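Local atomic coordinates of putative cytochrome P450 120 (Synechocystis sp., PDB entry 2VE3), a protein that probably acts as a heme-dependent monooxygenase of the cytochrome P450 family and binds retinoic acid next to its heme. Residues A[157-162]-A[394-399]; A[125-130]-A[152-157]. All coordinates share one frame; numbering follows the deposited sequence.

Overall arrangement
Following the chain from the N terminus, helix 121-137 comes first, and after a short connection helix 143-159 turns back beside it; interaction 2 closes this local loop. Helix 143-159 then ends, and its last turn opens interaction 1, which closes only after more than two hundred residues, when helix 394-411 arrives on the proximal side of the heme. The two contacts therefore follow in series, neither nesting nor crossing, and they share Thr-157. Their centres lie 9 Å apart, and they touch where Phe-396 packs on Val-154. Helix 143-159 is thus the common element, joined to its sequence neighbour by interaction 2 and, by interaction 1, to the helix that follows the probable heme-ligating cysteine.

Interaction 1: A[157-162]-A[394-399]; sequences TLFMGE and KEFARL. With HEM (protoporphyrin IX containing Fe), chain C.
Phe-159 overlaps one face of the Phe-396 ring, with CZ of Phe-159 standing 3.5 Å above the plane of Phe-396, over its centre. The ring centroids are 4.8 Å apart and the planes meet at 46°, an oblique pairing in which CE1 of Phe-159 also comes to 3.5 Å from CE1 of Phe-396. The two rings arrive from opposite directions. With CG anti to the backbone N (chi1 -176°), the Phe-396 ring is carried from helix 394-411 toward Phe-159. Leu-158 fills a different place: its CD1 methyl sits at the edge of the Phe-396 ring, 3.7 Å from CE1 of that ring. No hydrogen bond crosses here, and large apolar residues suit so buried a site. Tyr-120 and Met-124 also touch Leu-158, while Phe-112 packs on Phe-396.

The same aromatic pair borders the cofactor. CD2 of Phe-396 is 3.5 Å from heme methyl CMC, and CE2 of Phe-159 is 3.6 Å from vinyl atom CBC. The next residue after Phe-396, the small Ala-397, lets the porphyrin come close, its CB 3.6 Å from vinyl atom CAB. Helix 394-411 begins just after Cys-391, the probable axial ligand of the iron, as the L helix does in cytochromes P450, and this hydrophobic cluster belongs to the proximal wall of their heme pocket.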
ATOM      1  N   THR A 157       4.575 -16.750  -0.975  1.00 26.36           N
ATOM      2  CA  THR A 157       4.143 -17.882  -1.798  1.00 27.43           C
ATOM      3  C   THR A 157       4.028 -17.563  -3.286  1.00 27.82           C
ATOM      4  O   THR A 157       4.628 -18.253  -4.109  1.00 28.32           O
ATOM      5  CB  THR A 157       2.813 -18.480  -1.280  1.00 27.02           C
ATOM      6  OG1 THR A 157       3.023 -18.983   0.040  1.00 26.52           O
ATOM      7  CG2 THR A 157       2.297 -19.620  -2.179  1.00 27.81           C
ATOM      8  N   LEU A 158       3.266 -16.528  -3.624  1.00 28.30           N
ATOM      9  CA  LEU A 158       2.966 -16.230  -5.027  1.00 28.83           C
ATOM     10  C   LEU A 158       4.107 -15.552  -5.789  1.00 29.52           C
ATOM     11  O   LEU A 158       4.187 -15.674  -7.018  1.00 29.19           O
ATOM     12  CB  LEU A 158       1.679 -15.404  -5.150  1.00 28.65           C
ATOM     13  CG  LEU A 158       0.359 -16.101  -4.800  1.00 28.65           C
ATOM     14  CD1 LEU A 158      -0.738 -15.071  -4.777  1.00 29.17           C
ATOM     15  CD2 LEU A 158       0.010 -17.222  -5.794  1.00 28.20           C
ATOM     16  N   PHE A 159       4.984 -14.846  -5.071  1.00 30.21           N
ATOM     17  CA  PHE A 159       6.095 -14.132  -5.711  1.00 31.20           C
ATOM     18  C   PHE A 159       7.394 -14.940  -5.763  1.00 32.40           C
ATOM     19  O   PHE A 159       8.229 -14.717  -6.633  1.00 32.32           O
ATOM     20  CB  PHE A 159       6.353 -12.764  -5.057  1.00 30.21           C
ATOM     21  CG  PHE A 159       5.170 -11.825  -5.091  1.00 29.03           C
ATOM     22  CD1 PHE A 159       4.187 -11.936  -6.072  1.00 27.51           C
ATOM     23  CD2 PHE A 159       5.051 -10.813  -4.142  1.00 27.88           C
ATOM     24  CE1 PHE A 159       3.109 -11.066  -6.100  1.00 27.60           C
ATOM     25  CE2 PHE A 159       3.971  -9.939  -4.164  1.00 27.52           C
ATOM     26  CZ  PHE A 159       2.996 -10.065  -5.143  1.00 27.21           C
ATOM     27  N   MET A 160       7.556 -15.868  -4.826  1.00 34.31           N
ATOM     28  CA  MET A 160       8.774 -16.661  -4.741  1.00 35.91           C
ATOM     29  C   MET A 160       8.566 -18.169  -4.930  1.00 37.60           C
ATOM     30  O   MET A 160       9.293 -18.796  -5.700  1.00 38.24           O
ATOM     31  CB  MET A 160       9.501 -16.369  -3.423  1.00 36.21           C
ATOM     32  CG  MET A 160      10.150 -14.981  -3.378  1.00 35.82           C
ATOM     33  SD  MET A 160      11.235 -14.795  -1.965  1.00 34.72           S
ATOM     34  CE  MET A 160      10.043 -14.913  -0.624  1.00 34.67           C
ATOM     35  N   GLY A 161       7.577 -18.741  -4.244  1.00 39.44           N
ATOM     36  CA  GLY A 161       7.334 -20.196  -4.269  1.00 41.29           C
ATOM     37  C   GLY A 161       6.949 -20.760  -2.906  1.00 42.96           C
ATOM     38  O   GLY A 161       7.229 -20.142  -1.868  1.00 42.98           O
ATOM     39  N   GLU A 162       6.319 -21.942  -2.914  1.00 44.39           N
ATOM     40  CA  GLU A 162       5.710 -22.545  -1.713  1.00 45.68           C
ATOM     41  C   GLU A 162       6.699 -22.990  -0.618  1.00 46.61           C
ATOM     42  O   GLU A 162       6.480 -22.699   0.563  1.00 46.88           O
ATOM     43  CB  GLU A 162       4.764 -23.697  -2.102  1.00 45.50           C
ATOM     44  N   LYS A 394      -1.633  -2.776  -8.311  1.00 20.96           N
ATOM     45  CA  LYS A 394      -3.028  -2.514  -7.914  1.00 21.45           C
ATOM     46  C   LYS A 394      -4.012  -3.675  -8.131  1.00 21.20           C
ATOM     47  O   LYS A 394      -4.914  -3.876  -7.330  1.00 21.80           O
ATOM     48  CB  LYS A 394      -3.541  -1.203  -8.510  1.00 21.28           C
ATOM     49  CG  LYS A 394      -3.836  -1.218  -9.974  1.00 22.48           C
ATOM     50  CD  LYS A 394      -4.191   0.198 -10.432  1.00 26.36           C
ATOM     51  CE  LYS A 394      -4.481   0.269 -11.938  1.00 27.16           C
ATOM     52  NZ  LYS A 394      -4.441   1.686 -12.398  1.00 28.21           N
ATOM     53  N   GLU A 395      -3.825  -4.443  -9.202  1.00 21.40           N
ATOM     54  CA  GLU A 395      -4.727  -5.565  -9.508  1.00 21.53           C
ATOM     55  C   GLU A 395      -4.408  -6.839  -8.715  1.00 20.36           C
ATOM     56  O   GLU A 395      -5.308  -7.631  -8.438  1.00 21.14           O
ATOM     57  CB  GLU A 395      -4.804  -5.840 -11.022  1.00 21.95           C
ATOM     58  CG  GLU A 395      -5.235  -4.636 -11.867  1.00 24.73           C
ATOM     59  CD  GLU A 395      -6.657  -4.161 -11.580  1.00 29.06           C
ATOM     60  OE1 GLU A 395      -7.564  -5.006 -11.412  1.00 32.66           O
ATOM     61  OE2 GLU A 395      -6.876  -2.932 -11.533  1.00 30.89           O
ATOM     62  N   PHE A 396      -3.143  -7.041  -8.360  1.00 19.30           N
ATOM     63  CA  PHE A 396      -2.803  -8.008  -7.326  1.00 19.07           C
ATOM     64  C   PHE A 396      -3.514  -7.686  -6.005  1.00 18.69           C
ATOM     65  O   PHE A 396      -4.060  -8.584  -5.370  1.00 18.49           O
ATOM     66  CB  PHE A 396      -1.297  -8.084  -7.078  1.00 18.93           C
ATOM     67  CG  PHE A 396      -0.914  -9.146  -6.087  1.00 19.41           C
ATOM     68  CD1 PHE A 396      -0.681 -10.453  -6.508  1.00 19.26           C
ATOM     69  CD2 PHE A 396      -0.863  -8.860  -4.728  1.00 17.85           C
ATOM     70  CE1 PHE A 396      -0.344 -11.453  -5.591  1.00 20.97           C
ATOM     71  CE2 PHE A 396      -0.530  -9.848  -3.796  1.00 20.09           C
ATOM     72  CZ  PHE A 396      -0.273 -11.155  -4.225  1.00 19.95           C
ATOM     73  N   ALA A 397      -3.458  -6.415  -5.591  1.00 18.60           N
ATOM     74  CA  ALA A 397      -4.142  -5.936  -4.392  1.00 18.84           C
ATOM     75  C   ALA A 397      -5.644  -6.197  -4.459  1.00 18.96           C
ATOM     76  O   ALA A 397      -6.219  -6.700  -3.488  1.00 18.07           O
ATOM     77  CB  ALA A 397      -3.893  -4.465  -4.195  1.00 18.69           C
ATOM     78  N   ARG A 398      -6.270  -5.832  -5.595  1.00 19.10           N
ATOM     79  CA  ARG A 398      -7.733  -5.937  -5.754  1.00 19.32           C
ATOM     80  C   ARG A 398      -8.180  -7.377  -5.779  1.00 19.86           C
ATOM     81  O   ARG A 398      -9.224  -7.705  -5.202  1.00 20.07           O
ATOM     82  CB  ARG A 398      -8.243  -5.217  -7.010  1.00 19.31           C
ATOM     83  CG  ARG A 398      -8.415  -3.731  -6.821  1.00 18.10           C
ATOM     84  CD  ARG A 398      -8.648  -3.014  -8.146  1.00 18.71           C
ATOM     85  NE  ARG A 398      -9.038  -1.632  -7.904  1.00 20.47           N
ATOM     86  CZ  ARG A 398      -8.728  -0.601  -8.679  1.00 22.35           C
ATOM     87  NH1 ARG A 398      -7.996  -0.772  -9.777  1.00 23.79           N
ATOM     88  NH2 ARG A 398      -9.147   0.615  -8.346  1.00 23.37           N
ATOM     89  N   LEU A 399      -7.387  -8.223  -6.454  1.00 20.17           N
ATOM     90  CA  LEU A 399      -7.572  -9.669  -6.425  1.00 20.09           C
ATOM     91  C   LEU A 399      -7.627 -10.224  -4.998  1.00 19.90           C
ATOM     92  O   LEU A 399      -8.591 -10.902  -4.640  1.00 19.74           O
ATOM     93  CB  LEU A 399      -6.450 -10.388  -7.191  1.00 20.51           C
ATOM     94  CG  LEU A 399      -6.557 -11.914  -7.226  1.00 21.32           C
ATOM     95  CD1 LEU A 399      -7.682 -12.336  -8.150  1.00 24.12           C
ATOM     96  CD2 LEU A 399      -5.247 -12.533  -7.683  1.00 23.60           C
TER
HETATM   97  CHA HEM C1444       3.283   2.494  -6.062  1.00 15.28           C
HETATM   98  CHB HEM C1444      -0.625   2.311  -3.176  1.00 15.04           C
HETATM   99  CHC HEM C1444      -0.490  -2.551  -3.268  1.00 14.33           C
HETATM  100  CHD HEM C1444       3.696  -2.390  -5.660  1.00 15.48           C
HETATM  101  C1A HEM C1444       2.203   2.897  -5.288  1.00 15.75           C
HETATM  102  C2A HEM C1444       1.764   4.255  -5.021  1.00 16.53           C
HETATM  103  C3A HEM C1444       0.671   4.190  -4.236  1.00 15.64           C
HETATM  104  C4A HEM C1444       0.405   2.800  -3.962  1.00 14.57           C
HETATM  105  CMA HEM C1444      -0.162   5.357  -3.674  1.00 12.91           C
HETATM  106  CAA HEM C1444       2.415   5.533  -5.602  1.00 17.66           C
HETATM  107  CBA HEM C1444       3.470   6.133  -4.677  1.00 22.28           C
HETATM  108  CGA HEM C1444       4.142   7.260  -5.432  1.00 23.09           C
HETATM  109  O1A HEM C1444       3.428   8.252  -5.764  1.00 24.72           O
HETATM  110  O2A HEM C1444       5.377   7.170  -5.697  1.00 20.81           O
HETATM  111  C1B HEM C1444      -0.954   0.983  -2.985  1.00 12.51           C
HETATM  112  C2B HEM C1444      -2.139   0.471  -2.311  1.00 12.92           C
HETATM  113  C3B HEM C1444      -2.104  -0.877  -2.344  1.00 12.23           C
HETATM  114  C4B HEM C1444      -0.896  -1.251  -3.033  1.00 13.05           C
HETATM  115  CMB HEM C1444      -3.236   1.363  -1.688  1.00 10.82           C
HETATM  116  CAB HEM C1444      -3.113  -1.914  -1.751  1.00 15.23           C
HETATM  117  CBB HEM C1444      -4.440  -1.720  -1.717  1.00 16.01           C
HETATM  118  C1C HEM C1444       0.625  -2.955  -3.963  1.00 13.00           C
HETATM  119  C2C HEM C1444       0.992  -4.319  -4.286  1.00 13.34           C
HETATM  120  C3C HEM C1444       2.154  -4.283  -4.952  1.00 14.01           C
HETATM  121  C4C HEM C1444       2.560  -2.880  -5.051  1.00 14.88           C
HETATM  122  CMC HEM C1444       0.145  -5.576  -3.946  1.00 12.86           C
HETATM  123  CAC HEM C1444       2.937  -5.488  -5.550  1.00 15.51           C
HETATM  124  CBC HEM C1444       3.614  -6.373  -4.811  1.00 17.19           C
HETATM  125  C1D HEM C1444       4.013  -1.070  -5.908  1.00 14.67           C
HETATM  126  C2D HEM C1444       5.276  -0.631  -6.439  1.00 16.13           C
HETATM  127  C3D HEM C1444       5.162   0.892  -6.562  1.00 14.38           C
HETATM  128  C4D HEM C1444       3.821   1.219  -6.116  1.00 15.82           C
HETATM  129  CMD HEM C1444       6.493  -1.524  -6.797  1.00 16.86           C
HETATM  130  CAD HEM C1444       6.228   1.887  -7.075  1.00 15.12           C
HETATM  131  CBD HEM C1444       5.817   2.343  -8.473  1.00 14.58           C
HETATM  132  CGD HEM C1444       6.841   3.295  -9.044  1.00 17.76           C
HETATM  133  O1D HEM C1444       6.765   3.549 -10.272  1.00 18.96           O
HETATM  134  O2D HEM C1444       7.734   3.804  -8.303  1.00 19.97           O
HETATM  135  NA  HEM C1444       1.353   2.043  -4.627  1.00 14.51           N
HETATM  136  NB  HEM C1444      -0.207  -0.099  -3.398  1.00 13.52           N
HETATM  137  NC  HEM C1444       1.606  -2.097  -4.433  1.00 14.17           N
HETATM  138  ND  HEM C1444       3.175   0.036  -5.742  1.00 15.52           N
HETATM  139 FE   HEM C1444       1.300  -0.073  -4.781  1.00 15.89          FE

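Interaction 2: A[125-130]-A[152-157]; sequences DGIVQG and FDVAAT
Helices 125-130 and 152-157 run nearly antiparallel, their axes 9.8 Å apart at closest approach and their N-to-C directions at 160°, with Ile-127 and Val-154 nearest in the backbone. They are neighbouring helices of the helical part of the cytochrome P450 fold, joined by a short connection, so the contact is that of an antiparallel helical hairpin. Ile-127 carries the contact, its two branches dividing the work. Its CG2 methyl crosses obliquely against Val-154, 3.6 Å from CG2 of that residue, and also lies 4.1 Å from CB of Asp-153. The other branch, with CG1 anti to the carbonyl carbon (chi1 -67°), extends CD1 toward Thr-157, and these two side chains meet tip to tip. Isoleucine suits the place because one branched side chain can fill both positions, while beta-branched valine offers a compact methyl surface to it. Of the Asp-153 side chain, CB meets Ile-127, and the backbone O of Asp-153 also lies near CD1 of Ile-127; the carboxylate OD2 is hydrogen-bonded to Tyr-131, one turn beyond Ile-127 on the opposing helix.

Thr-157 meets the CD1 methyl of Ile-127 with CB, CG2 and OG1 alike, while its hydroxyl also bonds back to its own helix. A glycine here would probably leave CD1 of Ile-127 facing a gap and deprive the Asp-153 carbonyl of its second donor. That carbonyl is gripped twice from Thr-157: its O receives the backbone N at 3.1 Å and OG1 at 2.6 Å, the hydroxyl tilted 19° from the carbonyl plane.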
ATOM      1  N   ASP A 125      -6.262 -18.729  -2.704  1.00 29.79           N
ATOM      2  CA  ASP A 125      -7.479 -19.198  -2.051  1.00 29.77           C
ATOM      3  C   ASP A 125      -7.192 -20.304  -1.030  1.00 29.09           C
ATOM      4  O   ASP A 125      -7.855 -20.389   0.002  1.00 28.35           O
ATOM      5  CB  ASP A 125      -8.488 -19.671  -3.101  1.00 30.24           C
ATOM      6  CG  ASP A 125      -9.853 -19.999  -2.507  1.00 31.63           C
ATOM      7  OD1 ASP A 125     -10.304 -19.287  -1.581  1.00 34.59           O
ATOM      8  OD2 ASP A 125     -10.483 -20.966  -2.979  1.00 32.36           O
ATOM      9  N   GLY A 126      -6.202 -21.145  -1.332  1.00 28.65           N
ATOM     10  CA  GLY A 126      -5.762 -22.198  -0.424  1.00 27.87           C
ATOM     11  C   GLY A 126      -5.125 -21.637   0.839  1.00 27.80           C
ATOM     12  O   GLY A 126      -5.363 -22.147   1.935  1.00 27.04           O
ATOM     13  N   ILE A 127      -4.311 -20.589   0.691  1.00 27.81           N
ATOM     14  CA  ILE A 127      -3.717 -19.918   1.858  1.00 27.94           C
ATOM     15  C   ILE A 127      -4.823 -19.220   2.657  1.00 27.87           C
ATOM     16  O   ILE A 127      -4.865 -19.313   3.887  1.00 27.30           O
ATOM     17  CB  ILE A 127      -2.596 -18.902   1.470  1.00 27.78           C
ATOM     18  CG1 ILE A 127      -1.378 -19.629   0.894  1.00 29.16           C
ATOM     19  CG2 ILE A 127      -2.162 -18.069   2.683  1.00 27.50           C
ATOM     20  CD1 ILE A 127      -0.540 -18.792  -0.084  1.00 28.42           C
ATOM     21  N   VAL A 128      -5.729 -18.549   1.939  1.00 28.21           N
ATOM     22  CA  VAL A 128      -6.818 -17.775   2.572  1.00 28.17           C
ATOM     23  C   VAL A 128      -7.774 -18.637   3.437  1.00 28.47           C
ATOM     24  O   VAL A 128      -7.959 -18.362   4.628  1.00 28.31           O
ATOM     25  CB  VAL A 128      -7.532 -16.844   1.558  1.00 27.77           C
ATOM     26  CG1 VAL A 128      -8.819 -16.293   2.119  1.00 27.13           C
ATOM     27  CG2 VAL A 128      -6.614 -15.679   1.214  1.00 27.30           C
ATOM     28  N   GLN A 129      -8.326 -19.692   2.836  1.00 28.77           N
ATOM     29  CA  GLN A 129      -9.200 -20.648   3.526  1.00 29.32           C
ATOM     30  C   GLN A 129      -8.532 -21.346   4.702  1.00 29.43           C
ATOM     31  O   GLN A 129      -9.174 -21.598   5.724  1.00 29.50           O
ATOM     32  CB  GLN A 129      -9.700 -21.719   2.558  1.00 29.21           C
ATOM     33  CG  GLN A 129     -10.537 -21.206   1.412  1.00 31.02           C
ATOM     34  CD  GLN A 129     -11.931 -20.810   1.835  1.00 32.54           C
ATOM     35  OE1 GLN A 129     -12.114 -19.853   2.585  1.00 32.14           O
ATOM     36  NE2 GLN A 129     -12.929 -21.535   1.339  1.00 33.27           N
ATOM     37  N   GLY A 130      -7.250 -21.677   4.551  1.00 29.37           N
ATOM     38  CA  GLY A 130      -6.484 -22.272   5.641  1.00 29.42           C
ATOM     39  C   GLY A 130      -6.539 -21.422   6.897  1.00 29.72           C
ATOM     40  O   GLY A 130      -6.767 -21.939   7.986  1.00 29.96           O
ATOM     41  N   PHE A 152       1.625 -11.869   4.408  1.00 22.69           N
ATOM     42  CA  PHE A 152       3.025 -12.234   4.133  1.00 23.41           C
ATOM     43  C   PHE A 152       3.099 -13.597   3.453  1.00 23.78           C
ATOM     44  O   PHE A 152       3.800 -13.750   2.458  1.00 25.12           O
ATOM     45  CB  PHE A 152       3.938 -12.199   5.372  1.00 23.15           C
ATOM     46  CG  PHE A 152       5.395 -12.457   5.041  1.00 22.95           C
ATOM     47  CD1 PHE A 152       6.146 -11.498   4.366  1.00 22.62           C
ATOM     48  CD2 PHE A 152       5.985 -13.675   5.329  1.00 22.78           C
ATOM     49  CE1 PHE A 152       7.480 -11.746   4.011  1.00 23.23           C
ATOM     50  CE2 PHE A 152       7.314 -13.927   4.985  1.00 22.56           C
ATOM     51  CZ  PHE A 152       8.055 -12.964   4.329  1.00 22.43           C
ATOM     52  N   ASP A 153       2.371 -14.573   3.993  1.00 24.23           N
ATOM     53  CA  ASP A 153       2.300 -15.919   3.427  1.00 24.22           C
ATOM     54  C   ASP A 153       1.864 -15.954   1.968  1.00 23.65           C
ATOM     55  O   ASP A 153       2.398 -16.736   1.198  1.00 22.98           O
ATOM     56  CB  ASP A 153       1.360 -16.808   4.247  1.00 24.77           C
ATOM     57  CG  ASP A 153       2.045 -17.442   5.443  1.00 26.65           C
ATOM     58  OD1 ASP A 153       3.052 -16.875   5.929  1.00 28.06           O
ATOM     59  OD2 ASP A 153       1.564 -18.503   5.899  1.00 27.49           O
ATOM     60  N   VAL A 154       0.876 -15.131   1.607  1.00 23.10           N
ATOM     61  CA  VAL A 154       0.388 -15.057   0.227  1.00 22.79           C
ATOM     62  C   VAL A 154       1.481 -14.468  -0.677  1.00 23.49           C
ATOM     63  O   VAL A 154       1.749 -14.991  -1.765  1.00 23.80           O
ATOM     64  CB  VAL A 154      -0.924 -14.237   0.125  1.00 22.72           C
ATOM     65  CG1 VAL A 154      -1.345 -14.022  -1.308  1.00 21.76           C
ATOM     66  CG2 VAL A 154      -2.055 -14.933   0.868  1.00 22.00           C
ATOM     67  N   ALA A 155       2.111 -13.393  -0.202  1.00 22.98           N
ATOM     68  CA  ALA A 155       3.085 -12.664  -0.972  1.00 23.43           C
ATOM     69  C   ALA A 155       4.336 -13.514  -1.175  1.00 23.88           C
ATOM     70  O   ALA A 155       4.813 -13.637  -2.304  1.00 24.14           O
ATOM     71  CB  ALA A 155       3.418 -11.338  -0.313  1.00 22.43           C
ATOM     72  N   ALA A 156       4.843 -14.116  -0.096  1.00 24.29           N
ATOM     73  CA  ALA A 156       6.032 -14.980  -0.199  1.00 25.18           C
ATOM     74  C   ALA A 156       5.746 -16.141  -1.143  1.00 25.78           C
ATOM     75  O   ALA A 156       6.545 -16.444  -2.028  1.00 26.34           O
ATOM     76  CB  ALA A 156       6.469 -15.475   1.168  1.00 24.47           C
ATOM     77  N   THR A 157       4.575 -16.750  -0.975  1.00 26.36           N
ATOM     78  CA  THR A 157       4.143 -17.882  -1.798  1.00 27.43           C
ATOM     79  C   THR A 157       4.028 -17.563  -3.286  1.00 27.82           C
ATOM     80  O   THR A 157       4.628 -18.253  -4.109  1.00 28.32           O
ATOM     81  CB  THR A 157       2.813 -18.480  -1.280  1.00 27.02           C
ATOM     82  OG1 THR A 157       3.023 -18.983   0.040  1.00 26.52           O
ATOM     83  CG2 THR A 157       2.297 -19.620  -2.179  1.00 27.81           C
TER